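Side-chain contact in ethyl acetate hydrolase (PDB 5EFZ), which hydrolyses ethyl acetate to ethanol and acetate, a step in the bacterial degradation of short-chain methyl ketones such as 2-butanone: residues 65-70 against 336-341. Sequence-based numbering, arbitrary orientation.
Sequences PTWYSG and GLFGTD. With ACT (acetate ion), chain O.
W67 reaches out of the loop after strand 61-65 and meets L337 and F338 of the loop that carries H334. With chi1 at 53°, CG is tucked in over the backbone, flanked by N and C, and the indole is directed at 336-341. From the base outward, W67 CB lies 3.3 Å from OXT of a bound acetate, probably from the crystallisation liquor. The methyl carbon of that ion approaches CG and CD1 obliquely. Next along the ring, W67 NE1 is 3.8 Å from F338 CE1, and W67 CZ2 packs against F338 CD1. The five-membered ring of W67 and the F338 ring meet obliquely, their planes at 34°. Further along, on the same side of the indole, W67 CZ3 touches L337 CB at 3.8 Å. W67 CH2 ends in close contact with L337 O, at 3.1 Å. Helix 72-79 packs on the indole as well. Replacing W67 by an alanine is likely to open a gap beside the acetate methyl and remove one wall against F338 and L337. The L337 side chain comes within about 4 Å (nearest atoms) of those of S151 and H334, the inferred nucleophile and histidine of the triad. Both bind the acetate. Y68 N, donating to OXT over 2.8 Å, and M152 N probably form the oxyanion hole. Nonpolar ring contacts beside this polar grip are consistent with a pocket for a small acetyl group.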
loop_
_atom_site.group_PDB
_atom_site.type_symbol
_atom_site.label_atom_id
_atom_site.label_comp_id
_atom_site.label_asym_id
_atom_site.label_seq_id
_atom_site.Cartn_x
_atom_site.Cartn_y
_atom_site.Cartn_z
ATOM N N PRO A 65 -20.849 -4.723 -15.365
ATOM C CA PRO A 65 -20.417 -3.317 -15.202
ATOM C C PRO A 65 -18.914 -3.194 -15.354
ATOM O O PRO A 65 -18.212 -4.190 -15.294
ATOM C CB PRO A 65 -20.821 -2.960 -13.754
ATOM C CG PRO A 65 -21.789 -4.078 -13.327
ATOM C CD PRO A 65 -21.282 -5.308 -14.081
ATOM N N THR A 66 -18.414 -1.982 -15.580
ATOM C CA THR A 66 -16.971 -1.806 -15.794
ATOM C C THR A 66 -16.336 -1.197 -14.544
ATOM O O THR A 66 -17.038 -0.671 -13.646
ATOM C CB THR A 66 -16.696 -0.905 -17.036
ATOM O OG1 THR A 66 -17.257 0.382 -16.797
ATOM C CG2 THR A 66 -17.391 -1.490 -18.329
ATOM N N TRP A 67 -15.010 -1.278 -14.475
ATOM C CA TRP A 67 -14.306 -0.911 -13.264
ATOM C C TRP A 67 -13.608 0.432 -13.428
ATOM O O TRP A 67 -13.738 1.100 -14.459
ATOM C CB TRP A 67 -13.291 -2.001 -12.875
ATOM C CG TRP A 67 -12.329 -2.409 -13.967
ATOM C CD1 TRP A 67 -11.548 -1.586 -14.749
ATOM C CD2 TRP A 67 -12.011 -3.757 -14.358
ATOM N NE1 TRP A 67 -10.780 -2.345 -15.620
ATOM C CE2 TRP A 67 -11.052 -3.676 -15.405
ATOM C CE3 TRP A 67 -12.454 -5.018 -13.935
ATOM C CZ2 TRP A 67 -10.521 -4.820 -16.020
ATOM C CZ3 TRP A 67 -11.936 -6.155 -14.556
ATOM C CH2 TRP A 67 -10.979 -6.048 -15.585
ATOM N N TYR A 68 -12.882 0.826 -12.388
ATOM C CA TYR A 68 -12.196 2.118 -12.381
ATOM C C TYR A 68 -11.197 2.226 -13.537
ATOM O O TYR A 68 -10.356 1.362 -13.665
ATOM C CB TYR A 68 -11.455 2.319 -11.052
ATOM C CG TYR A 68 -10.607 3.589 -11.073
ATOM C CD1 TYR A 68 -11.172 4.837 -10.796
ATOM C CD2 TYR A 68 -9.239 3.533 -11.370
ATOM C CE1 TYR A 68 -10.396 6.009 -10.826
ATOM C CE2 TYR A 68 -8.449 4.711 -11.403
ATOM C CZ TYR A 68 -9.043 5.925 -11.127
ATOM O OH TYR A 68 -8.265 7.054 -11.171
ATOM N N SER A 69 -11.296 3.307 -14.337
ATOM C CA SER A 69 -10.414 3.598 -15.477
ATOM C C SER A 69 -10.658 2.662 -16.671
ATOM O O SER A 69 -10.031 2.805 -17.715
ATOM C CB SER A 69 -8.912 3.575 -15.084
ATOM O OG SER A 69 -8.420 2.245 -14.966
ATOM N N GLY A 70 -11.614 1.756 -16.532
ATOM C CA GLY A 70 -11.812 0.712 -17.517
ATOM C C GLY A 70 -12.971 0.972 -18.463
ATOM O O GLY A 70 -13.786 1.901 -18.279
ATOM N N GLY A 336 -4.670 -8.335 -10.797
ATOM C CA GLY A 336 -4.973 -9.622 -11.420
ATOM C C GLY A 336 -6.304 -9.534 -12.167
ATOM O O GLY A 336 -6.583 -10.358 -13.026
ATOM N N LEU A 337 -7.115 -8.508 -11.891
ATOM C CA LEU A 337 -8.335 -8.297 -12.674
ATOM C C LEU A 337 -8.018 -8.042 -14.147
ATOM O O LEU A 337 -8.861 -8.270 -15.010
ATOM C CB LEU A 337 -9.157 -7.123 -12.125
ATOM C CG LEU A 337 -9.889 -7.351 -10.796
ATOM C CD1 LEU A 337 -10.420 -6.012 -10.268
ATOM C CD2 LEU A 337 -11.031 -8.370 -10.969
ATOM N N PHE A 338 -6.810 -7.548 -14.425
ATOM C CA PHE A 338 -6.399 -7.217 -15.782
ATOM C C PHE A 338 -6.075 -8.471 -16.623
ATOM O O PHE A 338 -5.713 -8.367 -17.799
ATOM C CB PHE A 338 -5.187 -6.291 -15.749
ATOM C CG PHE A 338 -5.535 -4.848 -15.448
ATOM C CD1 PHE A 338 -6.841 -4.483 -15.087
ATOM C CD2 PHE A 338 -4.564 -3.857 -15.548
ATOM C CE1 PHE A 338 -7.176 -3.144 -14.816
ATOM C CE2 PHE A 338 -4.891 -2.511 -15.311
ATOM C CZ PHE A 338 -6.186 -2.156 -14.941
ATOM N N GLY A 339 -6.222 -9.640 -16.035
ATOM C CA GLY A 339 -6.006 -10.867 -16.788
ATOM C C GLY A 339 -4.557 -11.313 -16.929
ATOM O O GLY A 339 -4.230 -12.071 -17.838
ATOM N N THR A 340 -3.688 -10.861 -16.030
ATOM C CA THR A 340 -2.290 -11.262 -16.032
ATOM C C THR A 340 -2.031 -12.700 -15.562
ATOM O O THR A 340 -0.994 -13.297 -15.887
ATOM C CB THR A 340 -1.469 -10.318 -15.111
ATOM O OG1 THR A 340 -2.160 -10.185 -13.859
ATOM C CG2 THR A 340 -1.372 -8.928 -15.764
ATOM N N ASP A 341 -2.958 -13.228 -14.773
ATOM C CA ASP A 341 -2.790 -14.501 -14.089
ATOM C C ASP A 341 -3.805 -15.519 -14.634
ATOM O O ASP A 341 -4.997 -15.508 -14.265
ATOM C CB ASP A 341 -2.966 -14.318 -12.589
ATOM C CG ASP A 341 -2.746 -15.610 -11.817
ATOM O OD1 ASP A 341 -2.698 -16.719 -12.417
ATOM O OD2 ASP A 341 -2.639 -15.529 -10.582
HETATM C C ACT O . -10.835 -0.961 -10.129
HETATM O O ACT O . -10.290 -1.144 -9.003
HETATM O OXT ACT O . -12.076 -0.660 -10.141
HETATM C CH3 ACT O . -10.042 -1.127 -11.380
#